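Local coordinates for protein tyrosyl-DNA phosphodiesterase 2 (Danio rerio, PDB 4F1H) that belongs to the endonuclease/exonuclease/phosphatase family of DNase I-like proteins, built on two packed beta sheets flanked by helices, and carries a magnesium ion in the model, at residues Cys27-Leu32 and Ala225-Glu230; Thr34-Phe39 and Lys76-Phe81; Gln49-Arg54 and Tyr58-Gly63. All blocks are in the same frame, centred on the assembly; numbering follows the deposited sequence.

Contact 1. Residues Cys27-Leu32 and Ala225-Glu230; sequences CSYLAL and ALIGME
The Tyr29 ring comes up to Ile227 and Gly228 at a slant, with Ile227 CB and Gly228 N both lying oblique to it. Tyr29 CE1 lies 3.9 Å from Ile227 CB, and Tyr29 CD1 lies 4.0 Å from Ile227 CD1; further out, Tyr29 CZ stands 3.5 Å from Gly228 N. A second aromatic, Trp9, packs edge-to-face with Tyr29, leaving the tyrosine between strand 4-10 and the end of strand 220-227. With CG anti to the carbonyl carbon of Tyr29 (chi1 -76°), the ring leaves helix 19-33 pointing at the strand end, where Tyr29 and Ile227 run alongside one another, pointing opposite ways. This is the helix-on-sheet packing of the DNase I-like fold: the helix lies against the outer surface of the six-stranded sheet, close to its border strand 220-227, whose Ile227 is backbone-bonded to Gly243. The strand then gives out into a loop with an inverse gamma turn centred on Met229. At the phenol end, Tyr29 OH sits 3.3 Å from Gly228 CA. A water hydrogen-bonded to Tyr29 OH at 2.9 Å also accepts a weak bond from Gly228 N at 3.2 Å, bridging helix to loop.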
loop_
_atom_site.group_PDB
_atom_site.type_symbol
_atom_site.label_atom_id
_atom_site.label_comp_id
_atom_site.label_asym_id
_atom_site.label_seq_id
_atom_site.Cartn_x
_atom_site.Cartn_y
_atom_site.Cartn_z
ATOM N N CYS B 27 5.614 23.856 23.528
ATOM C CA CYS B 27 4.621 24.640 24.268
ATOM C C CYS B 27 4.328 25.964 23.588
ATOM O O CYS B 27 3.181 26.458 23.653
ATOM C CB CYS B 27 5.076 24.902 25.698
ATOM S SG CYS B 27 4.981 23.383 26.696
ATOM N N SER B 28 5.340 26.540 22.938
ATOM C CA SER B 28 5.124 27.795 22.188
ATOM C C SER B 28 4.151 27.556 21.028
ATOM O O SER B 28 3.251 28.367 20.765
ATOM C CB SER B 28 6.449 28.353 21.669
ATOM O OG SER B 28 6.246 29.555 20.927
ATOM N N TYR B 29 4.294 26.413 20.354
ATOM C CA TYR B 29 3.335 26.049 19.316
ATOM C C TYR B 29 1.952 25.850 19.848
ATOM O O TYR B 29 0.978 26.261 19.198
ATOM C CB TYR B 29 3.776 24.817 18.472
ATOM C CG TYR B 29 4.862 25.181 17.478
ATOM C CD1 TYR B 29 4.543 25.751 16.245
ATOM C CD2 TYR B 29 6.204 24.992 17.800
ATOM C CE1 TYR B 29 5.569 26.109 15.346
ATOM C CE2 TYR B 29 7.235 25.338 16.928
ATOM C CZ TYR B 29 6.905 25.897 15.699
ATOM O OH TYR B 29 7.958 26.270 14.867
ATOM N N LEU B 30 1.813 25.158 20.997
ATOM C CA LEU B 30 0.494 24.965 21.587
ATOM C C LEU B 30 -0.166 26.281 21.980
ATOM O O LEU B 30 -1.374 26.440 21.787
ATOM C CB LEU B 30 0.586 24.066 22.828
ATOM C CG LEU B 30 1.084 22.663 22.497
ATOM C CD1 LEU B 30 0.934 21.778 23.773
ATOM C CD2 LEU B 30 0.403 22.012 21.299
ATOM N N ALA B 31 0.626 27.230 22.484
ATOM C CA ALA B 31 0.095 28.535 22.916
ATOM C C ALA B 31 -0.403 29.311 21.692
ATOM O O ALA B 31 -1.428 30.017 21.737
ATOM C CB ALA B 31 1.146 29.307 23.647
ATOM N N LEU B 32 0.306 29.153 20.581
ATOM C CA LEU B 32 -0.094 29.853 19.340
ATOM C C LEU B 32 -1.296 29.216 18.638
ATOM O O LEU B 32 -2.271 29.902 18.283
ATOM C CB LEU B 32 1.112 29.951 18.391
ATOM C CG LEU B 32 0.802 30.475 16.990
ATOM C CD1 LEU B 32 0.221 31.872 17.077
ATOM C CD2 LEU B 32 2.108 30.501 16.228
ATOM N N ALA B 225 -1.128 22.297 7.755
ATOM C CA ALA B 225 0.209 22.872 7.640
ATOM C C ALA B 225 1.208 22.043 8.408
ATOM O O ALA B 225 0.860 21.451 9.446
ATOM C CB ALA B 225 0.198 24.285 8.193
ATOM N N LEU B 226 2.459 22.019 7.930
ATOM C CA LEU B 226 3.518 21.413 8.721
ATOM C C LEU B 226 4.188 22.485 9.546
ATOM O O LEU B 226 4.452 23.588 9.066
ATOM C CB LEU B 226 4.539 20.707 7.843
ATOM C CG LEU B 226 3.937 19.625 6.962
ATOM C CD1 LEU B 226 5.076 18.918 6.152
ATOM C CD2 LEU B 226 3.147 18.590 7.812
ATOM N N ILE B 227 4.438 22.174 10.810
ATOM C CA ILE B 227 4.975 23.153 11.769
ATOM C C ILE B 227 6.268 22.636 12.400
ATOM O O ILE B 227 6.603 21.450 12.283
ATOM C CB ILE B 227 3.945 23.543 12.857
ATOM C CG1 ILE B 227 3.443 22.301 13.631
ATOM C CG2 ILE B 227 2.753 24.272 12.230
ATOM C CD1 ILE B 227 2.399 22.683 14.769
ATOM N N GLY B 228 6.997 23.526 13.067
ATOM C CA GLY B 228 8.252 23.174 13.710
ATOM C C GLY B 228 9.464 23.332 12.829
ATOM O O GLY B 228 10.544 22.882 13.199
ATOM N N MET B 229 9.294 23.930 11.663
ATOM C CA MET B 229 10.367 23.981 10.699
ATOM C C MET B 229 11.130 25.297 10.827
ATOM O O MET B 229 11.380 25.976 9.824
ATOM C CB MET B 229 9.775 23.816 9.305
ATOM C CG MET B 229 8.249 24.176 9.197
ATOM S SD MET B 229 7.586 22.727 8.395
ATOM C CE MET B 229 8.601 22.844 6.938
ATOM N N GLU B 230 11.463 25.652 12.073
ATOM C CA GLU B 230 12.333 26.773 12.377
ATOM C C GLU B 230 13.184 26.404 13.606
ATOM O O GLU B 230 12.676 25.834 14.578
ATOM C CB GLU B 230 11.436 27.971 12.676
ATOM C CG GLU B 230 12.115 29.288 12.862
ATOM C CD GLU B 230 11.096 30.364 13.171
ATOM O OE1 GLU B 230 10.976 30.745 14.364
ATOM O OE2 GLU B 230 10.386 30.785 12.226
HETATM O O HOH W 1 7.394 26.490 12.063
HETATM O O HOH W 2 9.947 26.991 16.266
#

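Contact 2. Residues Thr34-Phe39 and Lys76-Phe81; sequences TPDVVF and KSRVKF
Asp36 and Arg78 face one another as a carboxylate gripped side-on by a guanidinium, NE serving one oxygen and NH2 the other. The two flat groups are not coplanar: their planes stand 38° apart. From the arginine's side the fit is good, since OD1 lies in the guanidinium plane and the bond from Arg78 NE to Asp36 OD1, at 2.7 Å, is almost perfectly straight (178°). From the aspartate's side it is skewed: NE approaches OD1 from above the carboxylate plane, whereas Arg78 NH2 meets Asp36 OD2 on its syn side at 3.0 Å, also somewhat out of plane. The arginine gets there bent at chi2 (-95°) and again at chi3, which leaves its aliphatic root beside the same oxygen, with Arg78 CG 3.4 Å from Asp36 OD1.

Both ends of the pair are tied down further. Asp36 OD2 also accepts a hydrogen bond from Ser5 N, and Arg78 NH2 gives one to Asp1 O, so the rotation of each flat group is fixed by more than the salt bridge. The aspartate is buried, and the positive charge beside it probably keeps it ionised. Beside the salt bridge a methyl takes over: Val79 CG2 packs against Asp36, 3.8 Å from Asp36 O and 4.2 Å from Asp36 CB, while Phe105 touches the side chains of both Asp36 and Arg78.

Asp36 immediately precedes strand 37-43 of the six-stranded sheet, and Arg78 lies in the turn by which the chain leaves strand 69-75 of that sheet for strand 80-88 of the other. The salt bridge thus joins the rims of two layers at the point where the chain crosses between them, in the beta sandwich that forms the centre of the DNase I-like fold.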
loop_
_atom_site.group_PDB
_atom_site.type_symbol
_atom_site.label_atom_id
_atom_site.label_comp_id
_atom_site.label_asym_id
_atom_site.label_seq_id
_atom_site.Cartn_x
_atom_site.Cartn_y
_atom_site.Cartn_z
ATOM N N THR B 34 -3.381 26.748 19.769
ATOM C CA THR B 34 -4.471 26.354 20.670
ATOM C C THR B 34 -5.363 25.251 20.103
ATOM O O THR B 34 -6.589 25.406 19.986
ATOM C CB THR B 34 -5.318 27.589 21.139
ATOM O OG1 THR B 34 -5.919 28.220 19.990
ATOM C CG2 THR B 34 -4.447 28.552 21.900
ATOM N N PRO B 35 -4.751 24.097 19.758
ATOM C CA PRO B 35 -5.506 23.020 19.121
ATOM C C PRO B 35 -6.504 22.435 20.109
ATOM O O PRO B 35 -6.188 22.375 21.302
ATOM C CB PRO B 35 -4.423 21.969 18.791
ATOM C CG PRO B 35 -3.226 22.316 19.709
ATOM C CD PRO B 35 -3.312 23.805 19.909
ATOM N N ASP B 36 -7.659 22.000 19.632
ATOM C CA ASP B 36 -8.602 21.234 20.470
ATOM C C ASP B 36 -8.053 19.883 20.950
ATOM O O ASP B 36 -8.357 19.465 22.061
ATOM C CB ASP B 36 -9.898 21.026 19.704
ATOM C CG ASP B 36 -10.505 22.353 19.285
ATOM O OD1 ASP B 36 -10.523 23.277 20.141
ATOM O OD2 ASP B 36 -10.906 22.492 18.101
ATOM N N VAL B 37 -7.230 19.245 20.126
ATOM C CA VAL B 37 -6.676 17.928 20.446
ATOM C C VAL B 37 -5.217 17.918 20.044
ATOM O O VAL B 37 -4.858 18.405 18.955
ATOM C CB VAL B 37 -7.390 16.794 19.690
ATOM C CG1 VAL B 37 -6.921 15.406 20.193
ATOM C CG2 VAL B 37 -8.939 16.888 19.855
ATOM N N VAL B 38 -4.372 17.350 20.896
ATOM C CA VAL B 38 -2.975 17.136 20.517
ATOM C C VAL B 38 -2.710 15.646 20.620
ATOM O O VAL B 38 -3.048 15.019 21.622
ATOM C CB VAL B 38 -1.995 17.857 21.442
ATOM C CG1 VAL B 38 -0.587 17.847 20.837
ATOM C CG2 VAL B 38 -2.447 19.308 21.698
ATOM N N PHE B 39 -2.109 15.086 19.570
ATOM C CA PHE B 39 -1.731 13.677 19.550
ATOM C C PHE B 39 -0.199 13.675 19.527
ATOM O O PHE B 39 0.415 14.238 18.594
ATOM C CB PHE B 39 -2.213 13.012 18.230
ATOM C CG PHE B 39 -3.689 13.088 17.977
ATOM C CD1 PHE B 39 -4.257 14.172 17.325
ATOM C CD2 PHE B 39 -4.516 12.026 18.326
ATOM C CE1 PHE B 39 -5.638 14.223 17.040
ATOM C CE2 PHE B 39 -5.908 12.062 18.026
ATOM C CZ PHE B 39 -6.460 13.132 17.358
ATOM N N LYS B 76 -9.687 21.509 27.549
ATOM C CA LYS B 76 -10.827 21.342 28.453
ATOM C C LYS B 76 -11.992 22.269 28.137
ATOM O O LYS B 76 -13.157 21.901 28.334
ATOM C CB LYS B 76 -10.367 21.524 29.899
ATOM C CG LYS B 76 -9.419 20.428 30.365
ATOM C CD LYS B 76 -9.004 20.598 31.837
ATOM C CE LYS B 76 -7.808 21.494 32.017
ATOM N NZ LYS B 76 -7.480 21.667 33.483
ATOM N N SER B 77 -11.692 23.456 27.623
ATOM C CA SER B 77 -12.759 24.418 27.347
ATOM C C SER B 77 -13.567 24.072 26.099
ATOM O O SER B 77 -14.664 24.613 25.883
ATOM C CB SER B 77 -12.179 25.819 27.216
ATOM O OG SER B 77 -11.280 25.897 26.113
ATOM N N ARG B 78 -13.039 23.165 25.278
ATOM C CA ARG B 78 -13.649 22.834 23.978
ATOM C C ARG B 78 -14.190 21.418 23.831
ATOM O O ARG B 78 -15.056 21.166 22.982
ATOM C CB ARG B 78 -12.639 23.109 22.853
ATOM C CG ARG B 78 -12.322 24.605 22.756
ATOM C CD ARG B 78 -13.195 25.253 21.711
ATOM N NE ARG B 78 -12.768 24.830 20.368
ATOM C CZ ARG B 78 -13.412 25.138 19.241
ATOM N NH1 ARG B 78 -14.519 25.895 19.273
ATOM N NH2 ARG B 78 -12.946 24.697 18.076
ATOM N N VAL B 79 -13.646 20.496 24.630
ATOM C CA VAL B 79 -13.872 19.064 24.479
ATOM C C VAL B 79 -14.262 18.473 25.840
ATOM O O VAL B 79 -13.591 18.745 26.846
ATOM C CB VAL B 79 -12.517 18.417 24.010
ATOM C CG1 VAL B 79 -12.585 16.911 23.998
ATOM C CG2 VAL B 79 -12.126 18.971 22.608
ATOM N N LYS B 80 -15.325 17.655 25.867
ATOM C CA LYS B 80 -15.711 16.949 27.092
ATOM C C LYS B 80 -15.312 15.498 26.959
ATOM O O LYS B 80 -15.632 14.863 25.970
ATOM C CB LYS B 80 -17.216 17.057 27.311
ATOM C CG LYS B 80 -17.627 18.484 27.722
ATOM C CD LYS B 80 -19.122 18.690 27.582
ATOM C CE LYS B 80 -19.518 20.110 27.944
ATOM N NZ LYS B 80 -20.994 20.267 27.827
ATOM N N PHE B 81 -14.648 14.965 27.977
ATOM C CA PHE B 81 -14.159 13.606 27.895
ATOM C C PHE B 81 -15.241 12.597 28.264
ATOM O O PHE B 81 -16.027 12.822 29.206
ATOM C CB PHE B 81 -12.974 13.482 28.852
ATOM C CG PHE B 81 -12.445 12.081 29.001
ATOM C CD1 PHE B 81 -11.683 11.497 27.979
ATOM C CD2 PHE B 81 -12.675 11.360 30.166
ATOM C CE1 PHE B 81 -11.180 10.171 28.099
ATOM C CE2 PHE B 81 -12.164 10.043 30.313
ATOM C CZ PHE B 81 -11.387 9.464 29.282
#

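Contact 3. Residues Gln49-Arg54 and Tyr58-Gly63; sequences QYLKKR and YLFFEG
Lys52 sets out with CG anti to its carbonyl carbon, which lays that methylene over the Phe60 ring, and a bend further along, at chi3 (-64°), turns the amine toward Glu62. Phe60 CG is anti to its carbonyl carbon, as in Lys52, sending the ring from the strand toward the helix. The pair of elements is a helix followed by a strand, joined by a short loop: helix 45-54 runs along the outside of the sheet and the chain reverses into strand 58-62, the outermost strand on this side of the six-stranded sheet of the DNase I-like fold. Their short segments are nearly antiparallel, at 157°, with axes 9.5 Å apart at closest approach.

Phe60 is the residue the helix packs on. Lys52 CG sits over the middle of one face, 3.5 Å from the centroid of the Phe60 ring and only 3° off the normal, a well-centred CH-pi contact. The far end of the ring works instead against the helix at Leu51: Phe60 CE2 lies 3.9 Å from Leu51 CB, and Phe60 CZ comes within 3.7 Å of Leu51 O, which approaches the ring obliquely. Leu51, buried, touches Leu40 and Leu43 of strand 37-43, while Phe60 also packs on Met73 of the neighbouring strand 69-75. The leucine and the aromatic ring thus pack between the helix and the sheet, and the lysine lies along the outer side, where the contact is exposed.

Past the ring, Lys52 and Glu62 approach from opposite directions. The glutamate chain is extended beyond CG, and its carboxylate meets the amine in a salt bridge that spans the helix and the strand beside Phe60: Lys52 NZ donates to the syn lone pair of Glu62 OE1 at 2.9 Å.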
loop_
_atom_site.group_PDB
_atom_site.type_symbol
_atom_site.label_atom_id
_atom_site.label_comp_id
_atom_site.label_asym_id
_atom_site.label_seq_id
_atom_site.Cartn_x
_atom_site.Cartn_y
_atom_site.Cartn_z
ATOM N N GLN B 49 6.180 15.579 32.089
ATOM C CA GLN B 49 6.235 16.277 33.377
ATOM C C GLN B 49 6.256 17.777 33.085
ATOM O O GLN B 49 5.417 18.537 33.599
ATOM C CB GLN B 49 7.484 15.843 34.173
ATOM C CG GLN B 49 7.437 16.140 35.672
ATOM C CD GLN B 49 8.688 15.663 36.440
ATOM O OE1 GLN B 49 9.325 14.669 36.085
ATOM N NE2 GLN B 49 9.022 16.377 37.505
ATOM N N TYR B 50 7.165 18.194 32.209
ATOM C CA TYR B 50 7.209 19.602 31.814
ATOM C C TYR B 50 5.898 20.103 31.175
ATOM O O TYR B 50 5.378 21.168 31.540
ATOM C CB TYR B 50 8.383 19.902 30.894
ATOM C CG TYR B 50 8.422 21.382 30.621
ATOM C CD1 TYR B 50 8.710 22.283 31.651
ATOM C CD2 TYR B 50 8.079 21.894 29.374
ATOM C CE1 TYR B 50 8.707 23.658 31.433
ATOM C CE2 TYR B 50 8.084 23.278 29.141
ATOM C CZ TYR B 50 8.399 24.147 30.180
ATOM O OH TYR B 50 8.402 25.510 29.973
ATOM N N LEU B 51 5.379 19.368 30.192
ATOM C CA LEU B 51 4.143 19.802 29.532
ATOM C C LEU B 51 2.943 19.984 30.464
ATOM O O LEU B 51 2.154 20.905 30.278
ATOM C CB LEU B 51 3.733 18.825 28.428
ATOM C CG LEU B 51 4.644 18.565 27.249
ATOM C CD1 LEU B 51 3.938 17.532 26.363
ATOM C CD2 LEU B 51 4.866 19.862 26.467
ATOM N N LYS B 52 2.770 19.069 31.414
ATOM C CA LYS B 52 1.660 19.120 32.361
ATOM C C LYS B 52 1.729 20.380 33.245
ATOM O O LYS B 52 0.695 20.994 33.580
ATOM C CB LYS B 52 1.614 17.815 33.164
ATOM C CG LYS B 52 1.083 16.670 32.309
ATOM C CD LYS B 52 0.804 15.367 33.086
ATOM C CE LYS B 52 2.081 14.824 33.648
ATOM N NZ LYS B 52 2.029 13.379 33.989
ATOM N N LYS B 53 2.949 20.798 33.556
ATOM C CA LYS B 53 3.183 22.038 34.312
ATOM C C LYS B 53 2.785 23.290 33.529
ATOM O O LYS B 53 2.234 24.244 34.103
ATOM C CB LYS B 53 4.670 22.139 34.686
ATOM C CG LYS B 53 4.972 22.575 36.127
ATOM C CD LYS B 53 4.840 24.084 36.331
ATOM C CE LYS B 53 5.656 24.556 37.544
ATOM N NZ LYS B 53 5.467 23.667 38.734
ATOM N N ARG B 54 3.077 23.290 32.229
ATOM C CA ARG B 54 2.879 24.467 31.383
ATOM C C ARG B 54 1.499 24.509 30.740
ATOM O O ARG B 54 0.816 25.534 30.779
ATOM C CB ARG B 54 3.942 24.515 30.276
ATOM C CG ARG B 54 5.258 25.172 30.664
ATOM C CD ARG B 54 5.201 26.697 30.537
ATOM N NE ARG B 54 4.867 27.175 29.189
ATOM C CZ ARG B 54 5.754 27.389 28.218
ATOM N NH1 ARG B 54 7.046 27.149 28.419
ATOM N NH2 ARG B 54 5.349 27.837 27.036
ATOM N N TYR B 58 -5.055 21.800 29.196
ATOM C CA TYR B 58 -5.264 20.467 28.613
ATOM C C TYR B 58 -5.392 19.366 29.652
ATOM O O TYR B 58 -4.695 19.390 30.687
ATOM C CB TYR B 58 -4.120 20.116 27.636
ATOM C CG TYR B 58 -4.173 20.970 26.394
ATOM C CD1 TYR B 58 -3.516 22.192 26.354
ATOM C CD2 TYR B 58 -4.883 20.554 25.264
ATOM C CE1 TYR B 58 -3.599 23.019 25.196
ATOM C CE2 TYR B 58 -4.937 21.358 24.093
ATOM C CZ TYR B 58 -4.314 22.582 24.094
ATOM O OH TYR B 58 -4.407 23.355 22.926
ATOM N N LEU B 59 -6.262 18.407 29.337
ATOM C CA LEU B 59 -6.391 17.133 30.040
ATOM C C LEU B 59 -5.508 16.127 29.291
ATOM O O LEU B 59 -5.645 15.997 28.061
ATOM C CB LEU B 59 -7.859 16.709 29.990
ATOM C CG LEU B 59 -8.196 15.288 30.446
ATOM C CD1 LEU B 59 -7.780 15.099 31.905
ATOM C CD2 LEU B 59 -9.726 15.052 30.257
ATOM N N PHE B 60 -4.654 15.395 30.023
ATOM C CA PHE B 60 -3.636 14.519 29.406
ATOM C C PHE B 60 -3.999 13.037 29.590
ATOM O O PHE B 60 -4.375 12.626 30.701
ATOM C CB PHE B 60 -2.308 14.712 30.125
ATOM C CG PHE B 60 -1.538 15.927 29.700
ATOM C CD1 PHE B 60 -1.952 17.195 30.077
ATOM C CD2 PHE B 60 -0.365 15.788 28.969
ATOM C CE1 PHE B 60 -1.238 18.329 29.694
ATOM C CE2 PHE B 60 0.373 16.922 28.598
ATOM C CZ PHE B 60 -0.077 18.195 28.960
ATOM N N PHE B 61 -3.852 12.232 28.527
ATOM C CA PHE B 61 -3.900 10.768 28.631
ATOM C C PHE B 61 -2.602 10.244 28.070
ATOM O O PHE B 61 -2.172 10.686 27.017
ATOM C CB PHE B 61 -5.077 10.236 27.829
ATOM C CG PHE B 61 -6.385 10.608 28.432
ATOM C CD1 PHE B 61 -6.933 9.822 29.452
ATOM C CD2 PHE B 61 -7.011 11.810 28.091
ATOM C CE1 PHE B 61 -8.124 10.205 30.089
ATOM C CE2 PHE B 61 -8.204 12.201 28.721
ATOM C CZ PHE B 61 -8.757 11.403 29.729
ATOM N N GLU B 62 -1.981 9.297 28.767
ATOM C CA GLU B 62 -0.671 8.785 28.347
ATOM C C GLU B 62 -0.753 7.297 28.013
ATOM O O GLU B 62 -1.518 6.537 28.649
ATOM C CB GLU B 62 0.368 9.051 29.467
ATOM C CG GLU B 62 0.608 10.567 29.778
ATOM C CD GLU B 62 1.385 10.817 31.115
ATOM O OE1 GLU B 62 1.045 11.810 31.819
ATOM O OE2 GLU B 62 2.321 10.042 31.437
ATOM N N GLY B 63 0.031 6.857 27.018
ATOM C CA GLY B 63 -0.055 5.482 26.542
ATOM C C GLY B 63 0.725 4.453 27.326
ATOM O O GLY B 63 0.566 3.248 27.100
#

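In the fold
All three contacts reach the six-stranded sheet. Contacts 1 and 3 lay consecutive helices, 19-33 and 45-54, near its two outermost strands, and both are partly buried, each led by an aromatic side chain; waters finish the polar end in contact 1, a surface salt bridge in contact 3. Contact 2 is the buried one, linking this sheet to its partner through a salt bridge made by a buried aspartate. The helices meet where Cys27 SG lies 3.5 Å from Leu51 CD2. Contacts 2 and 3 share a probable hydrogen bond between Pro35 O and Tyr58 OH (2.6 Å) and a stack of Phe61 with Phe81. Along the chain, contact 3 nests inside contact 2, and both inside contact 1.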